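Local atomic coordinates of probable thiol peroxidase (Chromobacterium violaceum, PDB entry 3KEB), a protein that is thought to be a peroxidase of the thioredoxin-fold redoxin family, although its activity and substrate are not established. Residues S58-E63 with L96-H101; I86-D91 with R117-R122; R74-S79 with D165-L170; D5-V8 with E13-P16. All coordinates share one frame; numbering follows the deposited sequence. Where two conformers were deposited one is given.

From the N terminus, contact 4 closes first, a short hairpin complete before the other three begin. The chain then opens contact 1 in the loop after strand 51-55, contact 3 on helix 67-77 and contact 2 on strand 84-89. Contact 1 closes on helix 93-103 and so crosses both others; contact 2 closes at 117-122, wholly within the long loop that 165-170 shuts for contact 3. Contacts 1 and 2 touch through Asp-91, whose carboxylate hydrogen-bonds Ser-58 OG and Val-59 N, and both reach the second subunit. Contact 3 ties two helices together with its centre about 23 Å from that of contact 2, on the other side of the chain's centre.

Contact 1 (S58-E63 with L96-H101); sequences SVDEDE and LARARH
Val-59 meets Leu-96 and Ala-99 where the loop after strand 51-55, the link between a thioredoxin-fold strand and its following helix, lies against helix 93-103 beside the second subunit. In peroxiredoxins this loop carries the peroxidatic cysteine or leads to it; the present chain contains no cysteine, so no such role can be read from it. Val-59 CG1 packs on Leu-96 CD2 at 3.8 Å. Val-59 CG2 sits in the notch between Leu-96 CD2 and Ala-99 CB and rests on the latter, also at 3.8 Å.

The polar half lies beside it. Asp-60 OD1 is 3.6 Å from Arg-98 NH1, but the oxygen sits well out of the guanidinium plane, so no N-H points at it: the pair is a salt bridge of charges alone, the two planes 51° apart. The directed link runs through a water at the guanidinium edge, which accepts from Arg-98 NH1 at 3.0 Å and reaches Asp-60 OD2 at 3.0 Å. The backbone of Asp-60 is held by a type I turn from Ser-58 to Glu-61 with an ST turn inside it: Asp-60 N gives a nearly straight bond to Ser-58 OG, 2.8 Å at 165°.

Both charged ends have stronger partners in the second subunit: Asp-60 meets Ser-95 and Arg-98 there, and Arg-98 meets Glu-102. Within the chain the contact is therefore a small apolar wedge with a water-mediated polar edge, and its charges probably serve the dimer interface at least as much as the fold of one subunit.

Contact 2 (I86-D91 with R117-R122); sequences IVITVD and RDFHKR
Ile-88 on Phe-119 is a buried apolar contact between central strand 84-89 and short helix 119-122, with a polar pairing of Val-90 and Arg-117 at the strand's end. Ile-88 sends two branches to the ring. CG2 lies opposite the backbone N about the CA-CB bond and meets the ring face as a CH-pi contact, 4.1 Å from the Phe-119 centroid and 29° off the normal; Ile-88 CD1 rests 3.6 Å from Phe-119 CZ. Leu-33 of strand 32-35 touches both side chains.

Arg-117, just before helix 119-122, bends at chi2 (-73°) and brings its guanidinium to the carbonyl of Val-90, the first residue past the strand. The bond from Arg-117 NH2 to Val-90 O, 3.2 Å, is weak and bent; a water backs it up, 2.8 Å from Val-90 O and 2.9 Å from Arg-117 NH1, in the guanidinium plane. NH2 also bonds Thr-113, which helps hold the group in position.

Thr-89 OG1 accepts from Asp-91 N at 3.0 Å, an ST turn that bends the chain just after the strand. Strand 84-89 runs parallel to both neighbours, 51-55 and 109-112, in the central sheet of a thioredoxin-type fold, and Ile-88 and Phe-119 pack on one face of that sheet.

Contact 3 (R74-S79 with D165-L170); sequences RRFLDS and DAIEKL
The far end of the Phe-76 ring meets Ile-167 and Glu-168, both obliquely, where the C-terminal part of helix 67-77 faces helix 164-177. These are two helices of the thioredoxin-like fold, joined chiefly, within these segments, by the Phe-76 side chain. With CG anti to the backbone N (chi1 170°), Phe-76 extends its ring from the first helix until the far atoms reach the second.

The tip, Phe-76 CZ, comes to 3.7 Å from Ile-167 CG2, with CE2 a little further from the same methyl. Ile-167, which the ring touches, packs in turn on Ile-140 and Leu-142 of strand 139-143 and Tyr-151 of strand 149-154. On its other flank the ring meets Glu-168: Phe-76 CE1 is 4.0 Å from Glu-168 CB and also stands near the backbone nitrogen of that residue.

Glu-168 bends at chi2 (74°), which turns its carboxylate back toward the first helix. The carboxylate plane stands at 90° to the Phe-76 ring plane, and Glu-168 OE1 lies 3.6 Å from Phe-76 CE1. Its stronger tie is a hydrogen bond from the indole of Trp-80, just beyond 74-79; the rings of Trp-80 and Phe-164 also meet that of Phe-76. At the solvent-exposed margin, Ser-79 CB lies 4.4 Å from Glu-168 OE1.

Contact 4 (D5-V8 with E13-P16); sequences DFWV and EMLP
Trp-7 reaches across to Met-14, Leu-15 and Pro-16 along the whole of its side chain. Trp-7 CB starts 3.8 Å from Leu-15 O and close to Met-14 CG. From there the ring goes anti to the carbonyl carbon (chi1 -60°), which carries the six-membered ring over the neighbouring strand. Trp-7 CE3 comes first, 3.5 Å from Leu-15 C. Trp-7 CZ3 follows, 3.5 Å from Met-14 O, which lies at the ring edge, near its plane; the same CZ3 is 3.8 Å from Pro-16 CD. Trp-7 CH2, further out, brushes Pro-16 CG at 4.2 Å. Pro-16 CA lies over one face of the indole, offset toward the rim.

The backbones beneath form a beta hairpin of strands 7-10 and 13-16, a two-stranded antiparallel sheet near the N terminus. Val-8 and Leu-15 are its hydrogen-bonded pair: Val-8 N to Leu-15 O and Leu-15 N to Val-8 O are both 2.9 Å and nearly straight. Trp-7 and Pro-16 make the adjacent non-hydrogen-bonded pair, a position where the missing N-H of proline costs no bond to the partner strand. Val-8 and Leu-15 point to the opposite face of the hairpin from Trp-7 and Pro-16, and both are buried.

Residue 14 is selenomethionine, and its SE makes a Met-aromatic contact with the six-membered ring of the indole, approaching obliquely, 34° off the ring normal.

Contact 1 (S58-E63 with L96-H101)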
# COMPACT_ATOMS: atom_id res chain seq x y z
N SER A 58 3.53 8.34 2.50
CA SER A 58 3.66 7.04 2.97
C SER A 58 4.48 7.14 4.35
O SER A 58 5.13 8.11 4.49
CB SER A 58 4.63 6.26 2.13
OG SER A 58 5.18 5.08 2.81
N VAL A 59 4.28 6.23 5.28
CA VAL A 59 5.13 6.10 6.51
C VAL A 59 6.57 5.66 6.22
O VAL A 59 7.44 5.72 7.13
CB VAL A 59 4.54 5.08 7.56
CG1 VAL A 59 3.23 5.57 8.16
CG2 VAL A 59 4.37 3.65 6.97
N ASP A 60 6.88 5.30 4.99
CA ASP A 60 8.22 4.98 4.57
C ASP A 60 8.87 6.06 3.73
O ASP A 60 9.90 5.84 3.11
CB ASP A 60 8.21 3.62 3.89
CG ASP A 60 8.06 2.49 4.88
OD1 ASP A 60 8.94 2.41 5.77
OD2 ASP A 60 7.13 1.69 4.77
N GLU A 61 8.27 7.24 3.68
CA GLU A 61 8.98 8.46 3.22
C GLU A 61 9.49 9.16 4.49
O GLU A 61 9.00 8.89 5.58
CB GLU A 61 8.04 9.40 2.48
CG GLU A 61 7.56 8.90 1.08
CD GLU A 61 8.70 8.76 0.03
OE1 GLU A 61 9.69 9.57 0.06
OE2 GLU A 61 8.62 7.81 -0.80
N ASP A 62 10.47 10.02 4.32
CA ASP A 62 11.07 10.78 5.41
C ASP A 62 10.81 12.25 5.19
O ASP A 62 9.82 12.76 5.76
CB ASP A 62 12.53 10.42 5.52
CG ASP A 62 13.19 11.05 6.73
OD1 ASP A 62 12.46 11.56 7.64
OD2 ASP A 62 14.46 10.98 6.73
N GLU A 63 11.58 12.91 4.32
CA GLU A 63 11.34 14.34 4.09
C GLU A 63 10.11 14.65 3.22
O GLU A 63 9.49 15.74 3.37
CB GLU A 63 12.57 15.03 3.53
CG GLU A 63 13.00 14.51 2.20
CD GLU A 63 14.11 13.46 2.25
OE1 GLU A 63 15.00 13.64 1.39
OE2 GLU A 63 14.08 12.47 3.08
N LEU A 96 2.06 -0.51 7.67
CA LEU A 96 1.63 0.39 8.76
C LEU A 96 1.94 -0.28 10.12
O LEU A 96 2.46 0.35 11.05
CB LEU A 96 0.15 0.76 8.60
CG LEU A 96 -0.19 1.62 7.39
CD1 LEU A 96 -1.74 1.78 7.20
CD2 LEU A 96 0.51 2.98 7.48
N ALA A 97 1.65 -1.58 10.24
CA ALA A 97 1.96 -2.33 11.44
C ALA A 97 3.46 -2.36 11.73
O ALA A 97 3.89 -2.18 12.90
CB ALA A 97 1.36 -3.72 11.38
N ARG A 98 4.26 -2.51 10.68
CA ARG A 98 5.71 -2.47 10.83
C ARG A 98 6.18 -1.08 11.34
O ARG A 98 6.97 -0.99 12.25
CB ARG A 98 6.41 -2.75 9.52
CG ARG A 98 7.89 -2.66 9.62
CD ARG A 98 8.47 -2.01 8.37
NE ARG A 98 9.87 -1.70 8.64
CZ ARG A 98 10.39 -0.49 8.86
NH1 ARG A 98 9.63 0.62 8.80
NH2 ARG A 98 11.69 -0.41 9.10
N ALA A 99 5.63 -0.01 10.76
CA ALA A 99 5.94 1.37 11.23
C ALA A 99 5.64 1.53 12.73
O ALA A 99 6.47 2.06 13.47
CB ALA A 99 5.16 2.38 10.45
N ARG A 100 4.50 1.02 13.16
CA ARG A 100 4.12 1.11 14.58
C ARG A 100 5.12 0.35 15.44
O ARG A 100 5.57 0.87 16.46
CB ARG A 100 2.73 0.60 14.85
CG ARG A 100 2.26 1.02 16.23
CD ARG A 100 0.94 0.42 16.57
NE ARG A 100 -0.15 0.84 15.73
CZ ARG A 100 -0.74 2.03 15.80
NH1 ARG A 100 -0.32 2.98 16.64
NH2 ARG A 100 -1.76 2.28 14.99
N HIS A 101 5.45 -0.87 15.03
CA HIS A 101 6.41 -1.69 15.72
C HIS A 101 7.73 -0.99 15.86
O HIS A 101 8.39 -1.06 16.91
CB HIS A 101 6.56 -3.00 14.95
CG HIS A 101 7.44 -3.98 15.62
ND1 HIS A 101 7.05 -4.71 16.72
CD2 HIS A 101 8.70 -4.39 15.31
CE1 HIS A 101 8.05 -5.51 17.08
NE2 HIS A 101 9.05 -5.35 16.23
O HOH W 1 6.84 0.87 7.65

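Contact 2 (I86-D91 with R117-R122)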
# COMPACT_ATOMS: atom_id res chain seq x y z
N ILE A 86 -5.36 10.69 13.32
CA ILE A 86 -5.72 9.63 12.36
C ILE A 86 -4.87 9.85 11.06
O ILE A 86 -5.06 10.84 10.33
CB ILE A 86 -7.21 9.64 11.99
CG1 ILE A 86 -8.08 9.46 13.26
CG2 ILE A 86 -7.50 8.52 11.00
CD1 ILE A 86 -9.58 9.73 13.03
N VAL A 87 -3.92 8.94 10.84
CA VAL A 87 -3.03 9.00 9.68
C VAL A 87 -3.58 8.05 8.63
O VAL A 87 -3.87 6.88 8.92
CB VAL A 87 -1.60 8.62 10.07
CG1 VAL A 87 -0.69 8.46 8.82
CG2 VAL A 87 -1.00 9.64 11.06
N ILE A 88 -3.71 8.54 7.39
CA ILE A 88 -4.24 7.77 6.29
C ILE A 88 -3.21 7.79 5.16
O ILE A 88 -2.71 8.88 4.79
CB ILE A 88 -5.60 8.30 5.77
CG1 ILE A 88 -6.61 8.34 6.95
CG2 ILE A 88 -6.12 7.43 4.57
CD1 ILE A 88 -7.94 9.01 6.64
N THR A 89 -2.91 6.60 4.63
CA THR A 89 -2.01 6.51 3.50
C THR A 89 -2.33 5.34 2.59
O THR A 89 -3.18 4.50 2.90
CB THR A 89 -0.51 6.37 3.89
OG1 THR A 89 -0.26 5.03 4.28
CG2 THR A 89 -0.06 7.27 5.08
N VAL A 90 -1.59 5.25 1.51
CA VAL A 90 -1.68 4.16 0.57
C VAL A 90 -0.91 2.92 0.97
O VAL A 90 -1.00 1.88 0.30
CB VAL A 90 -1.24 4.62 -0.88
CG1 VAL A 90 0.29 4.55 -1.07
CG2 VAL A 90 -1.96 3.80 -1.92
N ASP A 91 -0.16 3.02 2.05
CA ASP A 91 0.61 1.89 2.53
C ASP A 91 -0.28 0.71 2.86
O ASP A 91 -1.46 0.89 3.24
CB ASP A 91 1.39 2.25 3.79
CG ASP A 91 2.37 3.33 3.56
OD1 ASP A 91 3.19 3.20 2.61
OD2 ASP A 91 2.38 4.32 4.36
N ARG A 117 -9.73 2.50 -2.71
CA ARG A 117 -8.91 3.65 -3.06
C ARG A 117 -9.75 4.90 -3.41
O ARG A 117 -9.21 5.99 -3.47
CB ARG A 117 -7.96 3.29 -4.19
CG ARG A 117 -7.03 2.05 -3.90
CD ARG A 117 -5.87 2.32 -2.89
NE ARG A 117 -4.81 1.31 -3.03
CZ ARG A 117 -3.93 0.93 -2.09
NH1 ARG A 117 -3.01 0.02 -2.40
NH2 ARG A 117 -3.94 1.47 -0.87
N ASP A 118 -11.07 4.75 -3.66
CA ASP A 118 -11.99 5.89 -3.89
C ASP A 118 -12.10 6.92 -2.70
O ASP A 118 -12.65 8.05 -2.84
CB ASP A 118 -13.35 5.36 -4.19
CG ASP A 118 -14.08 4.99 -2.95
OD1 ASP A 118 -13.55 4.16 -2.17
OD2 ASP A 118 -15.16 5.58 -2.74
N PHE A 119 -11.57 6.56 -1.55
CA PHE A 119 -11.28 7.52 -0.51
C PHE A 119 -10.55 8.74 -1.12
O PHE A 119 -10.89 9.88 -0.82
CB PHE A 119 -10.33 6.91 0.52
CG PHE A 119 -9.77 7.90 1.47
CD1 PHE A 119 -10.50 8.30 2.58
CD2 PHE A 119 -8.54 8.47 1.25
CE1 PHE A 119 -10.01 9.24 3.43
CE2 PHE A 119 -8.07 9.41 2.08
CZ PHE A 119 -8.81 9.80 3.20
N HIS A 120 -9.54 8.49 -1.93
CA HIS A 120 -8.72 9.59 -2.45
C HIS A 120 -9.54 10.68 -3.17
O HIS A 120 -9.40 11.85 -2.90
CB HIS A 120 -7.65 9.11 -3.44
CG HIS A 120 -6.66 8.11 -2.92
ND1 HIS A 120 -6.99 6.98 -2.20
CD2 HIS A 120 -5.32 8.00 -3.17
CE1 HIS A 120 -5.88 6.30 -1.93
NE2 HIS A 120 -4.87 6.89 -2.54
N LYS A 121 -10.43 10.30 -4.08
CA LYS A 121 -11.16 11.33 -4.77
C LYS A 121 -12.13 12.01 -3.81
O LYS A 121 -12.29 13.23 -3.85
CB LYS A 121 -11.87 10.75 -5.97
CG LYS A 121 -12.52 11.82 -6.84
CD LYS A 121 -12.55 11.39 -8.33
CE LYS A 121 -13.14 12.50 -9.19
NZ LYS A 121 -13.43 12.03 -10.59
N ARG A 122 -12.76 11.22 -2.93
CA ARG A 122 -13.79 11.71 -2.03
C ARG A 122 -13.24 12.72 -1.03
O ARG A 122 -13.99 13.53 -0.52
CB ARG A 122 -14.48 10.52 -1.28
CG ARG A 122 -15.45 9.65 -2.17
CD ARG A 122 -16.05 8.33 -1.50
NE ARG A 122 -16.57 8.49 -0.14
CZ ARG A 122 -17.69 9.14 0.20
NH1 ARG A 122 -18.48 9.70 -0.72
NH2 ARG A 122 -18.03 9.22 1.47
O HOH W 2 -1.82 -0.81 0.12

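Contact 3 (R74-S79 with D165-L170)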
# COMPACT_ATOMS: atom_id res chain seq x y z
N ARG A 74 2.89 15.11 15.66
CA ARG A 74 2.89 14.55 17.03
C ARG A 74 3.34 15.60 18.04
O ARG A 74 2.73 15.76 19.11
CB ARG A 74 3.80 13.31 17.14
CG ARG A 74 3.30 12.16 16.30
CD ARG A 74 4.11 10.85 16.44
NE ARG A 74 5.44 10.86 15.82
CZ ARG A 74 6.59 10.82 16.51
NH1 ARG A 74 7.74 10.83 15.86
NH2 ARG A 74 6.57 10.81 17.85
N ARG A 75 4.42 16.32 17.72
CA ARG A 75 4.90 17.35 18.60
C ARG A 75 3.87 18.48 18.83
O ARG A 75 3.66 18.93 19.98
CB ARG A 75 6.24 17.94 18.15
CG ARG A 75 7.41 16.98 18.41
CD ARG A 75 8.64 17.40 17.65
NE ARG A 75 9.81 16.53 17.90
CZ ARG A 75 11.04 16.83 17.49
NH1 ARG A 75 11.26 17.99 16.86
NH2 ARG A 75 12.04 16.01 17.76
N PHE A 76 3.21 18.92 17.76
CA PHE A 76 2.15 19.91 17.88
C PHE A 76 1.11 19.43 18.88
O PHE A 76 0.65 20.19 19.73
CB PHE A 76 1.47 20.05 16.54
CG PHE A 76 0.23 20.84 16.60
CD1 PHE A 76 0.29 22.20 16.91
CD2 PHE A 76 -0.98 20.24 16.33
CE1 PHE A 76 -0.88 22.94 16.96
CE2 PHE A 76 -2.16 21.00 16.38
CZ PHE A 76 -2.08 22.34 16.67
N LEU A 77 0.71 18.17 18.73
CA LEU A 77 -0.35 17.57 19.54
C LEU A 77 0.05 17.30 20.99
O LEU A 77 -0.82 16.98 21.82
CB LEU A 77 -0.87 16.29 18.88
CG LEU A 77 -1.68 16.36 17.62
CD1 LEU A 77 -1.94 14.96 17.11
CD2 LEU A 77 -2.95 17.11 17.90
N ASP A 78 1.30 17.52 21.39
CA ASP A 78 1.61 17.49 22.80
C ASP A 78 0.74 18.48 23.60
O ASP A 78 0.46 18.26 24.80
CB ASP A 78 3.10 17.82 23.11
CG ASP A 78 4.05 16.73 22.65
OD1 ASP A 78 3.62 15.56 22.55
OD2 ASP A 78 5.22 17.06 22.43
N SER A 79 0.40 19.60 22.97
CA SER A 79 -0.46 20.61 23.58
C SER A 79 -1.97 20.29 23.57
O SER A 79 -2.75 20.99 24.18
CB SER A 79 -0.26 21.95 22.84
OG SER A 79 1.05 22.46 23.03
N ASP A 165 0.72 26.80 13.42
CA ASP A 165 0.34 28.05 14.09
C ASP A 165 -1.11 28.45 13.83
O ASP A 165 -1.81 28.92 14.74
CB ASP A 165 1.27 29.19 13.70
CG ASP A 165 2.65 29.06 14.35
OD1 ASP A 165 2.81 28.27 15.32
OD2 ASP A 165 3.57 29.74 13.85
N ALA A 166 -1.59 28.27 12.61
CA ALA A 166 -2.99 28.57 12.30
C ALA A 166 -3.98 27.65 13.04
O ALA A 166 -5.03 28.09 13.53
CB ALA A 166 -3.22 28.46 10.78
N ILE A 167 -3.65 26.37 13.09
CA ILE A 167 -4.46 25.38 13.82
C ILE A 167 -4.45 25.72 15.33
O ILE A 167 -5.51 25.75 15.98
CB ILE A 167 -3.98 23.93 13.56
CG1 ILE A 167 -3.93 23.63 12.06
CG2 ILE A 167 -4.85 22.94 14.34
CD1 ILE A 167 -3.40 22.20 11.67
N GLU A 168 -3.27 25.97 15.90
CA GLU A 168 -3.16 26.42 17.31
C GLU A 168 -4.09 27.61 17.63
O GLU A 168 -4.78 27.64 18.64
CB GLU A 168 -1.72 26.82 17.64
CG GLU A 168 -1.42 27.31 19.08
CD GLU A 168 -1.39 26.21 20.15
OE1 GLU A 168 -1.14 25.00 19.86
OE2 GLU A 168 -1.63 26.57 21.32
N LYS A 169 -4.12 28.59 16.74
CA LYS A 169 -4.90 29.79 17.01
C LYS A 169 -6.40 29.43 17.10
O LYS A 169 -7.11 29.90 18.00
CB LYS A 169 -4.60 30.83 15.92
CG LYS A 169 -5.22 32.17 16.09
CD LYS A 169 -4.67 33.14 15.02
CE LYS A 169 -5.47 34.44 15.00
NZ LYS A 169 -5.44 35.07 16.34
N LEU A 170 -6.87 28.57 16.20
CA LEU A 170 -8.26 28.10 16.24
C LEU A 170 -8.59 27.30 17.49
O LEU A 170 -9.66 27.50 18.10
CB LEU A 170 -8.60 27.26 15.01
CG LEU A 170 -8.71 28.06 13.71
CD1 LEU A 170 -8.75 27.07 12.53
CD2 LEU A 170 -9.92 29.04 13.65

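Contact 4 (D5-V8 with E13-P16)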
# COMPACT_ATOMS: atom_id res chain seq x y z
N ASP A 5 -7.76 21.94 -9.89
CA ASP A 5 -8.13 22.77 -8.77
C ASP A 5 -6.92 22.97 -7.85
O ASP A 5 -6.92 23.85 -7.03
CB ASP A 5 -9.21 22.13 -7.88
CG ASP A 5 -10.59 22.03 -8.55
OD1 ASP A 5 -11.17 23.07 -8.99
OD2 ASP A 5 -11.14 20.90 -8.55
N PHE A 6 -5.95 22.04 -7.91
CA PHE A 6 -4.83 22.08 -6.96
C PHE A 6 -3.57 21.35 -7.49
O PHE A 6 -3.71 20.40 -8.20
CB PHE A 6 -5.29 21.45 -5.67
CG PHE A 6 -4.37 21.75 -4.52
CD1 PHE A 6 -4.49 22.93 -3.80
CD2 PHE A 6 -3.34 20.91 -4.23
CE1 PHE A 6 -3.61 23.20 -2.74
CE2 PHE A 6 -2.44 21.21 -3.24
CZ PHE A 6 -2.60 22.35 -2.50
N TRP A 7 -2.35 21.78 -7.06
CA TRP A 7 -1.10 21.16 -7.47
C TRP A 7 -0.20 21.00 -6.28
O TRP A 7 -0.15 21.87 -5.41
CB TRP A 7 -0.33 22.02 -8.49
CG TRP A 7 -1.03 22.30 -9.73
CD1 TRP A 7 -2.01 23.25 -9.92
CD2 TRP A 7 -0.84 21.67 -11.00
NE1 TRP A 7 -2.45 23.21 -11.20
CE2 TRP A 7 -1.76 22.26 -11.90
CE3 TRP A 7 0.01 20.66 -11.47
CZ2 TRP A 7 -1.86 21.88 -13.26
CZ3 TRP A 7 -0.07 20.28 -12.83
CH2 TRP A 7 -1.01 20.89 -13.70
N VAL A 8 0.54 19.89 -6.28
CA VAL A 8 1.53 19.64 -5.28
C VAL A 8 2.87 19.48 -5.98
O VAL A 8 2.98 18.80 -7.02
CB VAL A 8 1.18 18.38 -4.37
CG1 VAL A 8 1.14 17.08 -5.20
CG2 VAL A 8 2.14 18.32 -3.15
N GLU A 13 8.80 18.00 -9.89
CA GLU A 13 7.53 17.72 -10.61
C GLU A 13 6.38 18.49 -9.92
O GLU A 13 6.38 18.61 -8.70
CB GLU A 13 7.24 16.24 -10.51
CG GLU A 13 8.32 15.28 -11.11
CD GLU A 13 8.18 15.12 -12.59
OE1 GLU A 13 7.29 15.79 -13.17
OE2 GLU A 13 8.96 14.36 -13.19
N MSE A 14 5.43 19.00 -10.70
CA MSE A 14 4.23 19.64 -10.20
C MSE A 14 3.05 18.80 -10.72
O MSE A 14 2.87 18.65 -11.93
CB MSE A 14 4.17 21.05 -10.80
CG MSE A 14 3.39 21.99 -10.05
SE MSE A 14 3.66 23.78 -10.89
CE MSE A 14 3.84 23.40 -12.74
N LEU A 15 2.29 18.26 -9.79
CA LEU A 15 1.32 17.21 -10.05
C LEU A 15 -0.08 17.65 -9.65
O LEU A 15 -0.27 18.21 -8.55
CB LEU A 15 1.69 15.96 -9.28
CG LEU A 15 3.13 15.45 -9.50
CD1 LEU A 15 3.41 14.25 -8.55
CD2 LEU A 15 3.47 15.17 -11.01
N PRO A 16 -1.06 17.39 -10.51
CA PRO A 16 -2.44 17.70 -10.05
C PRO A 16 -2.90 16.86 -8.92
O PRO A 16 -2.46 15.69 -8.77
CB PRO A 16 -3.30 17.44 -11.30
CG PRO A 16 -2.32 17.14 -12.48
CD PRO A 16 -1.03 16.72 -11.82